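Local coordinates for protein beta-galactosidase (Trichoderma reesei, PDB 3OG2) that probably hydrolyses terminal non-reducing beta-D-galactose residues of beta-D-galactosides, as a glycoside hydrolase of family 35, at residues K659-K664 with F862-S867; S856-D861 with P994-R999; A885-K890 with V958-L963. All blocks are in the same frame, centred on the assembly; numbering follows the deposited sequence.

Interaction 1: K659-K664 with F862-S867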
loop_
_atom_site.group_PDB
_atom_site.type_symbol
_atom_site.label_atom_id
_atom_site.label_comp_id
_atom_site.label_asym_id
_atom_site.label_seq_id
_atom_site.Cartn_x
_atom_site.Cartn_y
_atom_site.Cartn_z
ATOM N N LYS A 659 33.045 -3.901 5.181
ATOM C CA LYS A 659 34.283 -4.304 4.493
ATOM C C LYS A 659 34.323 -3.862 3.024
ATOM O O LYS A 659 35.311 -4.131 2.300
ATOM C CB LYS A 659 34.456 -5.808 4.563
ATOM C CG LYS A 659 34.711 -6.449 5.907
ATOM C CD LYS A 659 35.519 -5.596 6.867
ATOM C CE LYS A 659 35.529 -6.237 8.254
ATOM N NZ LYS A 659 36.186 -7.580 8.200
ATOM N N LEU A 660 33.296 -3.145 2.572
ATOM C CA LEU A 660 33.386 -2.602 1.206
ATOM C C LEU A 660 34.482 -1.562 1.103
ATOM O O LEU A 660 34.973 -1.068 2.104
ATOM C CB LEU A 660 32.047 -1.992 0.720
ATOM C CG LEU A 660 30.858 -2.974 0.711
ATOM C CD1 LEU A 660 29.595 -2.215 0.335
ATOM C CD2 LEU A 660 31.076 -4.179 -0.199
ATOM N N LYS A 661 34.851 -1.219 -0.099
ATOM C CA LYS A 661 35.852 -0.149 -0.299
ATOM C C LYS A 661 35.094 1.169 -0.446
ATOM O O LYS A 661 34.546 1.498 -1.519
ATOM C CB LYS A 661 36.700 -0.463 -1.523
ATOM C CG LYS A 661 37.814 0.515 -1.707
ATOM C CD LYS A 661 38.782 0.108 -2.816
ATOM C CE LYS A 661 39.902 1.141 -2.868
ATOM N NZ LYS A 661 40.602 1.173 -4.168
ATOM N N TRP A 662 34.982 1.905 0.631
ATOM C CA TRP A 662 34.213 3.145 0.683
ATOM C C TRP A 662 35.045 4.339 0.185
ATOM O O TRP A 662 36.206 4.471 0.535
ATOM C CB TRP A 662 33.752 3.475 2.105
ATOM C CG TRP A 662 32.632 2.554 2.534
ATOM C CD1 TRP A 662 32.756 1.435 3.302
ATOM C CD2 TRP A 662 31.241 2.668 2.216
ATOM N NE1 TRP A 662 31.523 0.840 3.490
ATOM C CE2 TRP A 662 30.557 1.579 2.828
ATOM C CE3 TRP A 662 30.513 3.596 1.458
ATOM C CZ2 TRP A 662 29.179 1.406 2.709
ATOM C CZ3 TRP A 662 29.147 3.438 1.335
ATOM C CH2 TRP A 662 28.482 2.366 1.945
ATOM N N TYR A 663 34.387 5.187 -0.595
ATOM C CA TYR A 663 34.958 6.423 -1.082
ATOM C C TYR A 663 34.149 7.564 -0.496
ATOM O O TYR A 663 32.945 7.440 -0.371
ATOM C CB TYR A 663 34.889 6.489 -2.615
ATOM C CG TYR A 663 35.874 5.534 -3.261
ATOM C CD1 TYR A 663 35.609 4.183 -3.491
ATOM C CD2 TYR A 663 37.121 6.010 -3.661
ATOM C CE1 TYR A 663 36.575 3.375 -4.097
ATOM C CE2 TYR A 663 38.072 5.214 -4.259
ATOM C CZ TYR A 663 37.777 3.896 -4.472
ATOM O OH TYR A 663 38.766 3.140 -5.060
ATOM N N LYS A 664 34.811 8.682 -0.218
ATOM C CA LYS A 664 34.136 9.825 0.400
ATOM C C LYS A 664 34.320 11.095 -0.406
ATOM O O LYS A 664 35.404 11.311 -0.965
ATOM C CB LYS A 664 34.737 10.001 1.798
ATOM C CG LYS A 664 34.234 11.214 2.581
ATOM C CD LYS A 664 35.058 11.402 3.849
ATOM C CE LYS A 664 34.563 12.568 4.674
ATOM N NZ LYS A 664 35.630 13.286 5.420
ATOM N N PHE A 862 36.606 11.626 -5.428
ATOM C CA PHE A 862 36.433 11.152 -4.058
ATOM C C PHE A 862 37.797 10.838 -3.435
ATOM O O PHE A 862 38.788 10.868 -4.147
ATOM C CB PHE A 862 35.629 9.865 -4.056
ATOM C CG PHE A 862 34.167 9.983 -4.432
ATOM C CD1 PHE A 862 33.759 10.423 -5.687
ATOM C CD2 PHE A 862 33.201 9.634 -3.480
ATOM C CE1 PHE A 862 32.375 10.480 -5.976
ATOM C CE2 PHE A 862 31.840 9.655 -3.806
ATOM C CZ PHE A 862 31.436 10.073 -5.058
ATOM N N THR A 863 37.794 10.563 -2.146
ATOM C CA THR A 863 38.979 10.187 -1.390
ATOM C C THR A 863 38.767 8.762 -0.871
ATOM O O THR A 863 37.649 8.356 -0.611
ATOM C CB THR A 863 39.172 11.099 -0.174
ATOM O OG1 THR A 863 39.792 12.302 -0.685
ATOM C CG2 THR A 863 40.109 10.509 0.848
ATOM N N HIS A 864 39.819 7.990 -0.719
ATOM C CA HIS A 864 39.754 6.669 -0.128
ATOM C C HIS A 864 40.870 6.593 0.913
ATOM O O HIS A 864 41.980 7.024 0.593
ATOM C CB HIS A 864 39.951 5.524 -1.125
ATOM C CG HIS A 864 39.970 4.189 -0.425
ATOM N ND1 HIS A 864 41.125 3.458 -0.230
ATOM C CD2 HIS A 864 38.923 3.483 0.129
ATOM C CE1 HIS A 864 40.785 2.332 0.426
ATOM N NE2 HIS A 864 39.470 2.335 0.648
ATOM N N GLY A 865 40.584 6.070 2.087
ATOM C CA GLY A 865 41.635 5.817 3.080
ATOM C C GLY A 865 41.142 4.769 4.070
ATOM O O GLY A 865 39.967 4.403 4.201
ATOM N N PRO A 866 42.106 4.287 4.832
ATOM C CA PRO A 866 41.889 3.137 5.704
ATOM C C PRO A 866 40.836 3.360 6.781
ATOM O O PRO A 866 40.846 4.382 7.469
ATOM C CB PRO A 866 43.248 2.998 6.407
ATOM C CG PRO A 866 44.223 3.700 5.524
ATOM C CD PRO A 866 43.469 4.846 4.913
ATOM N N SER A 867 39.924 2.412 6.957
ATOM C CA SER A 867 38.927 2.583 8.016
ATOM C C SER A 867 39.641 2.569 9.379
ATOM O O SER A 867 40.644 1.869 9.551
ATOM C CB SER A 867 37.884 1.487 7.966
ATOM O OG SER A 867 37.173 1.624 6.742
#
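Lys664 and Thr863 form a single antiparallel bridge, a hydrogen-bonded pair in which each residue gives and takes one bond. Lys664 N donates to Thr863 O at 2.9 Å (N-H...O angle 163°), and Thr863 N to Lys664 O at 2.8 Å (160°). Thr863 O also receives a CA-H...O contact from Tyr663. One residue further out, Trp662 O lies at the edge of the His864 imidazole, 2.9 Å from CD2, a carbon, and takes its hydrogen bond from the hydroxyl of Ser873; the indole NE1 is satisfied by Leu657 O. Lys661 crosses the imidazole at about a right angle. Its CG is anti to the backbone N (chi1 -175°) and the chain stays extended, which lays Lys661 CE over the face of the His864 ring, 3.6 Å from its centroid, as a CH-pi contact. From there Lys661 NZ reaches Tyr663 OH, its hydrogen-bond acceptor at 2.8 Å. Tyr663 CE2 meets His864 CB, and Tyr663 CB rests on Phe862 CD2 at 3.7 Å. Were Tyr663 replaced by an alanine, Lys661 NZ would probably lose this acceptor and a gap would open beside His864 CB. Strand 663-666 is one of the two outermost strands of a five-stranded antiparallel sheet, next to strand 883-894; Trp662 packs on Tyr887 and Ala889 of that neighbour and reaches Ile956 and Val958 of strand 953-962.

Interaction 2: S856-D861 with P994-R999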
loop_
_atom_site.group_PDB
_atom_site.type_symbol
_atom_site.label_atom_id
_atom_site.label_comp_id
_atom_site.label_asym_id
_atom_site.label_seq_id
_atom_site.Cartn_x
_atom_site.Cartn_y
_atom_site.Cartn_z
ATOM N N SER A 856 28.513 4.041 -10.905
ATOM C CA SER A 856 29.837 4.290 -11.501
ATOM C C SER A 856 30.261 5.760 -11.404
ATOM O O SER A 856 30.553 6.471 -12.373
ATOM C CB SER A 856 29.847 3.861 -12.975
ATOM O OG SER A 856 29.598 2.495 -13.108
ATOM N N PRO A 857 30.309 6.289 -10.192
ATOM C CA PRO A 857 30.631 7.710 -10.010
ATOM C C PRO A 857 32.109 7.964 -10.299
ATOM O O PRO A 857 32.883 6.982 -10.341
ATOM C CB PRO A 857 30.368 7.920 -8.510
ATOM C CG PRO A 857 30.683 6.557 -7.918
ATOM C CD PRO A 857 30.105 5.572 -8.907
ATOM N N PRO A 858 32.470 9.235 -10.472
ATOM C CA PRO A 858 33.874 9.558 -10.826
ATOM C C PRO A 858 34.778 9.461 -9.612
ATOM O O PRO A 858 34.884 10.418 -8.834
ATOM C CB PRO A 858 33.763 11.001 -11.334
ATOM C CG PRO A 858 32.572 11.587 -10.587
ATOM C CD PRO A 858 31.609 10.445 -10.339
ATOM N N LEU A 859 35.415 8.302 -9.393
ATOM C CA LEU A 859 36.081 8.106 -8.107
ATOM C C LEU A 859 37.257 9.045 -7.905
ATOM O O LEU A 859 37.683 9.273 -6.760
ATOM C CB LEU A 859 36.491 6.619 -7.980
ATOM C CG LEU A 859 35.335 5.616 -8.012
ATOM C CD1 LEU A 859 35.740 4.192 -7.693
ATOM C CD2 LEU A 859 34.276 6.006 -6.996
ATOM N N SER A 860 37.815 9.614 -8.975
ATOM C CA SER A 860 38.893 10.588 -8.806
ATOM C C SER A 860 38.451 11.836 -8.066
ATOM O O SER A 860 39.240 12.673 -7.569
ATOM C CB SER A 860 39.434 10.944 -10.206
ATOM O OG SER A 860 38.424 11.627 -10.948
ATOM N N ASP A 861 37.136 12.037 -7.972
ATOM C CA ASP A 861 36.625 13.206 -7.250
ATOM C C ASP A 861 36.419 12.881 -5.778
ATOM O O ASP A 861 36.083 13.767 -4.984
ATOM C CB ASP A 861 35.320 13.680 -7.893
ATOM C CG ASP A 861 35.557 14.270 -9.273
ATOM O OD1 ASP A 861 36.368 15.222 -9.369
ATOM O OD2 ASP A 861 34.934 13.782 -10.247
ATOM N N PRO A 994 20.300 5.040 -15.620
ATOM C CA PRO A 994 21.540 5.586 -16.167
ATOM C C PRO A 994 22.652 5.748 -15.149
ATOM O O PRO A 994 22.437 6.085 -13.994
ATOM C CB PRO A 994 21.084 6.972 -16.647
ATOM C CG PRO A 994 19.706 6.633 -17.136
ATOM C CD PRO A 994 19.125 5.868 -15.962
ATOM N N HIS A 995 23.872 5.486 -15.650
ATOM C CA HIS A 995 25.043 5.684 -14.819
ATOM C C HIS A 995 25.474 7.140 -14.803
ATOM O O HIS A 995 24.981 7.965 -15.599
ATOM C CB HIS A 995 26.173 4.856 -15.419
ATOM C CG HIS A 995 25.950 3.386 -15.283
ATOM N ND1 HIS A 995 24.810 2.652 -15.116
ATOM C CD2 HIS A 995 26.956 2.463 -15.266
ATOM C CE1 HIS A 995 25.074 1.365 -15.021
ATOM N NE2 HIS A 995 26.391 1.232 -15.113
ATOM N N PHE A 996 26.419 7.448 -13.897
ATOM C CA PHE A 996 26.957 8.796 -13.860
ATOM C C PHE A 996 27.470 9.237 -15.223
ATOM O O PHE A 996 28.185 8.489 -15.877
ATOM C CB PHE A 996 28.076 8.846 -12.814
ATOM C CG PHE A 996 28.868 10.158 -12.900
ATOM C CD1 PHE A 996 28.391 11.292 -12.282
ATOM C CD2 PHE A 996 30.072 10.240 -13.578
ATOM C CE1 PHE A 996 29.057 12.498 -12.354
ATOM C CE2 PHE A 996 30.719 11.442 -13.687
ATOM C CZ PHE A 996 30.245 12.593 -13.064
ATOM N N LYS A 997 27.211 10.477 -15.575
ATOM C CA LYS A 997 27.796 11.200 -16.689
ATOM C C LYS A 997 27.983 12.617 -16.181
ATOM O O LYS A 997 27.103 13.187 -15.555
ATOM C CB LYS A 997 26.883 11.228 -17.908
ATOM C CG LYS A 997 26.967 10.055 -18.860
ATOM C CD LYS A 997 25.700 10.012 -19.708
ATOM C CE LYS A 997 25.516 11.312 -20.481
ATOM N NZ LYS A 997 25.747 11.106 -21.949
ATOM N N LYS A 998 29.129 13.209 -16.456
ATOM C CA LYS A 998 29.403 14.559 -16.035
ATOM C C LYS A 998 28.303 15.510 -16.500
ATOM O O LYS A 998 27.901 15.525 -17.671
ATOM C CB LYS A 998 30.752 14.930 -16.639
ATOM C CG LYS A 998 31.009 16.397 -16.418
ATOM C CD LYS A 998 31.657 16.595 -15.072
ATOM C CE LYS A 998 32.298 17.989 -15.132
ATOM N NZ LYS A 998 32.530 18.467 -13.748
ATOM N N ARG A 999 27.779 16.286 -15.539
ATOM C CA ARG A 999 26.659 17.185 -15.881
ATOM C C ARG A 999 27.140 18.568 -16.299
ATOM O O ARG A 999 27.881 19.258 -15.561
ATOM C CB ARG A 999 25.769 17.369 -14.644
ATOM C CG ARG A 999 25.084 16.015 -14.305
ATOM C CD ARG A 999 24.262 16.170 -13.040
ATOM N NE ARG A 999 23.396 14.994 -12.897
ATOM C CZ ARG A 999 22.415 14.914 -12.000
ATOM N NH1 ARG A 999 22.192 15.913 -11.148
ATOM N NH2 ARG A 999 21.665 13.852 -11.969
HETATM O O HOH W 1 29.572 6.379 -15.139
#
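His995 and Phe996 bring the C-terminal tail against Ser856 and Pro858, with no direct hydrogen bond between the two segments. Before them, Pro994 offers its carbonyl to Arg837. At His995 the imidazole meets the serine obliquely, CD2 lying 3.4 Å from Ser856 OG. Phe996 follows and carries most of the contact. Its CG stands anti to the backbone N (chi1 169°), and the ring is presented flat to Pro858: the proline CD sits 3.5 Å from the centroid, only 7° off the ring normal, which identifies a CH-pi contact over the face. Pro858 CG leans on the far end of the Phe996 ring, 3.5 Å from CZ, while Phe996 CB packs against Ser856 O at 3.5 Å. That carbonyl is also tied to the tail by water, since one molecule donates to Ser856 O at 2.9 Å and to Phe996 O at 2.6 Å. Arg999 makes a salt bridge with Glu842 and a hydrogen bond to Arg849 O. Away from the galactose site, this proline-aromatic packing joins the tail to the loop ahead of strand 883-894, in the C-terminal of this family's two all-beta domains, probably a galactose-binding-like jelly roll with the tail on its surface.

Interaction 3: A885-K890 with V958-L963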
loop_
_atom_site.group_PDB
_atom_site.type_symbol
_atom_site.label_atom_id
_atom_site.label_comp_id
_atom_site.label_asym_id
_atom_site.label_seq_id
_atom_site.Cartn_x
_atom_site.Cartn_y
_atom_site.Cartn_z
ATOM N N ALA A 885 28.880 14.819 4.365
ATOM C CA ALA A 885 29.767 14.039 3.515
ATOM C C ALA A 885 28.968 13.008 2.742
ATOM O O ALA A 885 27.920 12.601 3.209
ATOM C CB ALA A 885 30.763 13.249 4.351
ATOM N N PHE A 886 29.438 12.603 1.589
ATOM C CA PHE A 886 28.758 11.546 0.873
ATOM C C PHE A 886 29.747 10.393 0.659
ATOM O O PHE A 886 30.900 10.642 0.307
ATOM C CB PHE A 886 28.238 12.086 -0.478
ATOM C CG PHE A 886 27.625 10.980 -1.318
ATOM C CD1 PHE A 886 26.472 10.330 -0.914
ATOM C CD2 PHE A 886 28.208 10.609 -2.526
ATOM C CE1 PHE A 886 25.905 9.328 -1.690
ATOM C CE2 PHE A 886 27.660 9.581 -3.293
ATOM C CZ PHE A 886 26.485 8.924 -2.887
ATOM N N TYR A 887 29.256 9.200 0.871
ATOM C CA TYR A 887 30.027 7.975 0.804
ATOM C C TYR A 887 29.474 7.060 -0.271
ATOM O O TYR A 887 28.263 6.844 -0.335
ATOM C CB TYR A 887 29.975 7.257 2.135
ATOM C CG TYR A 887 30.551 8.068 3.289
ATOM C CD1 TYR A 887 29.763 8.887 4.085
ATOM C CD2 TYR A 887 31.921 7.986 3.547
ATOM C CE1 TYR A 887 30.333 9.602 5.113
ATOM C CE2 TYR A 887 32.490 8.700 4.585
ATOM C CZ TYR A 887 31.690 9.509 5.383
ATOM O OH TYR A 887 32.204 10.244 6.422
ATOM N N ALA A 888 30.346 6.483 -1.091
ATOM C CA ALA A 888 29.902 5.581 -2.138
ATOM C C ALA A 888 30.745 4.299 -2.118
ATOM O O ALA A 888 31.942 4.349 -1.849
ATOM C CB ALA A 888 30.000 6.189 -3.537
ATOM N N ALA A 889 30.102 3.178 -2.462
ATOM C CA ALA A 889 30.864 1.916 -2.519
ATOM C C ALA A 889 30.224 0.997 -3.526
ATOM O O ALA A 889 28.993 1.033 -3.700
ATOM C CB ALA A 889 30.960 1.245 -1.158
ATOM N N LYS A 890 31.011 0.159 -4.172
ATOM C CA LYS A 890 30.494 -0.874 -5.012
ATOM C C LYS A 890 30.120 -2.084 -4.147
ATOM O O LYS A 890 30.861 -2.518 -3.284
ATOM C CB LYS A 890 31.590 -1.296 -6.022
ATOM C CG LYS A 890 31.062 -2.303 -7.037
ATOM C CD LYS A 890 32.207 -2.727 -7.975
ATOM C CE LYS A 890 32.275 -1.905 -9.233
ATOM N NZ LYS A 890 33.521 -2.238 -10.013
ATOM N N VAL A 958 25.698 6.628 0.815
ATOM C CA VAL A 958 25.198 7.099 2.087
ATOM C C VAL A 958 25.654 8.559 2.252
ATOM O O VAL A 958 26.852 8.841 2.317
ATOM C CB VAL A 958 25.727 6.253 3.242
ATOM C CG1 VAL A 958 25.233 6.794 4.589
ATOM C CG2 VAL A 958 25.357 4.801 3.069
ATOM N N ALA A 959 24.683 9.479 2.358
ATOM C CA ALA A 959 24.970 10.863 2.735
ATOM C C ALA A 959 24.892 10.922 4.253
ATOM O O ALA A 959 24.004 10.336 4.814
ATOM C CB ALA A 959 23.994 11.858 2.088
ATOM N N LEU A 960 25.830 11.656 4.835
ATOM C CA LEU A 960 25.891 11.814 6.292
ATOM C C LEU A 960 25.921 13.302 6.590
ATOM O O LEU A 960 26.904 13.966 6.238
ATOM C CB LEU A 960 27.157 11.104 6.816
ATOM C CG LEU A 960 27.472 11.331 8.295
ATOM C CD1 LEU A 960 26.355 10.727 9.120
ATOM C CD2 LEU A 960 28.834 10.747 8.629
ATOM N N TRP A 961 24.886 13.792 7.252
ATOM C CA TRP A 961 24.766 15.180 7.654
ATOM C C TRP A 961 24.871 15.172 9.181
ATOM O O TRP A 961 23.903 14.776 9.857
ATOM C CB TRP A 961 23.460 15.773 7.109
ATOM C CG TRP A 961 23.091 17.154 7.565
ATOM C CD1 TRP A 961 23.741 18.084 8.344
ATOM C CD2 TRP A 961 21.855 17.831 7.228
ATOM N NE1 TRP A 961 23.009 19.238 8.502
ATOM C CE2 TRP A 961 21.837 19.095 7.819
ATOM C CE3 TRP A 961 20.767 17.405 6.450
ATOM C CZ2 TRP A 961 20.764 19.994 7.679
ATOM C CZ3 TRP A 961 19.701 18.271 6.299
ATOM C CH2 TRP A 961 19.706 19.550 6.910
ATOM N N ALA A 962 26.025 15.640 9.653
ATOM C CA ALA A 962 26.264 15.743 11.105
ATOM C C ALA A 962 25.712 17.101 11.558
ATOM O O ALA A 962 26.128 18.150 11.014
ATOM C CB ALA A 962 27.733 15.677 11.380
ATOM N N LEU A 963 24.789 17.131 12.498
ATOM C CA LEU A 963 24.083 18.336 12.857
ATOM C C LEU A 963 24.781 19.143 13.941
ATOM O O LEU A 963 24.431 20.303 14.097
ATOM C CB LEU A 963 22.680 17.938 13.396
ATOM C CG LEU A 963 21.764 17.387 12.299
ATOM C CD1 LEU A 963 20.659 16.542 12.927
ATOM C CD2 LEU A 963 21.190 18.546 11.499
#
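Strands 885-890 and 958-962 run antiparallel, their axes 4.6 Å apart at closest approach and their directions at 159°. The register alternates: Ala885 with Leu960 and Tyr887 with Val958 are hydrogen-bonded pairs, and Phe886 with Ala959 between them is a non-hydrogen-bonded pair. Each hydrogen-bonded pair contributes two reciprocal bonds. Leu960 N reaches Ala885 O at 2.8 Å, and Tyr887 N reaches Val958 O, also at 2.8 Å. These segments belong to the interior strands 883-894 and 953-962 of a five-stranded antiparallel sheet built mostly from the C-terminal of the two all-beta domains of this family; backbone bonds continue outward from Phe886 to Val665 and from Ala959 to Leu920. On the face bearing Ala885, Tyr887, Val958 and Leu960, the tyrosine ring turns its edge to the other strand. With Tyr887 CG beside the backbone N (chi1 -61°), Tyr887 CD1 comes to 3.4 Å from Val958 O and its CE1 to 3.9 Å from Leu960 CB. The leucine's CD2 sits alongside the end of the phenol, 4.1 Å from Tyr887 OH. Phe886 projects from the other face, its CD1 4.2 Å from Ala959 CB and its ring edge toward the backbone of Ala959. The same ring stacks on Phe847, from helix 846-850.

From the N terminus, residues 659-664 come first and wait through nearly 200 residues before 862-867 closes interaction 1. Within that span, 856-861 opens interaction 2, which closes at 994-999 near the C terminus, so the segments of these two contacts alternate and the loops cross. Interaction 3 opens at 885-890 and closes at 958-963, both within the span of interaction 2. Interactions 1 and 3 share one sheet: Tyr663 O is a probable hydrogen-bond partner of Ala888 N, at 2.9 Å. Interactions 1 and 2 touch through Tyr663 CE1 and Leu859 CD1, 3.8 Å apart. The three contacts join edge strand 663-666, strands 883-894 and 953-962, the loop ahead of strand 883-894 and the C-terminal tail.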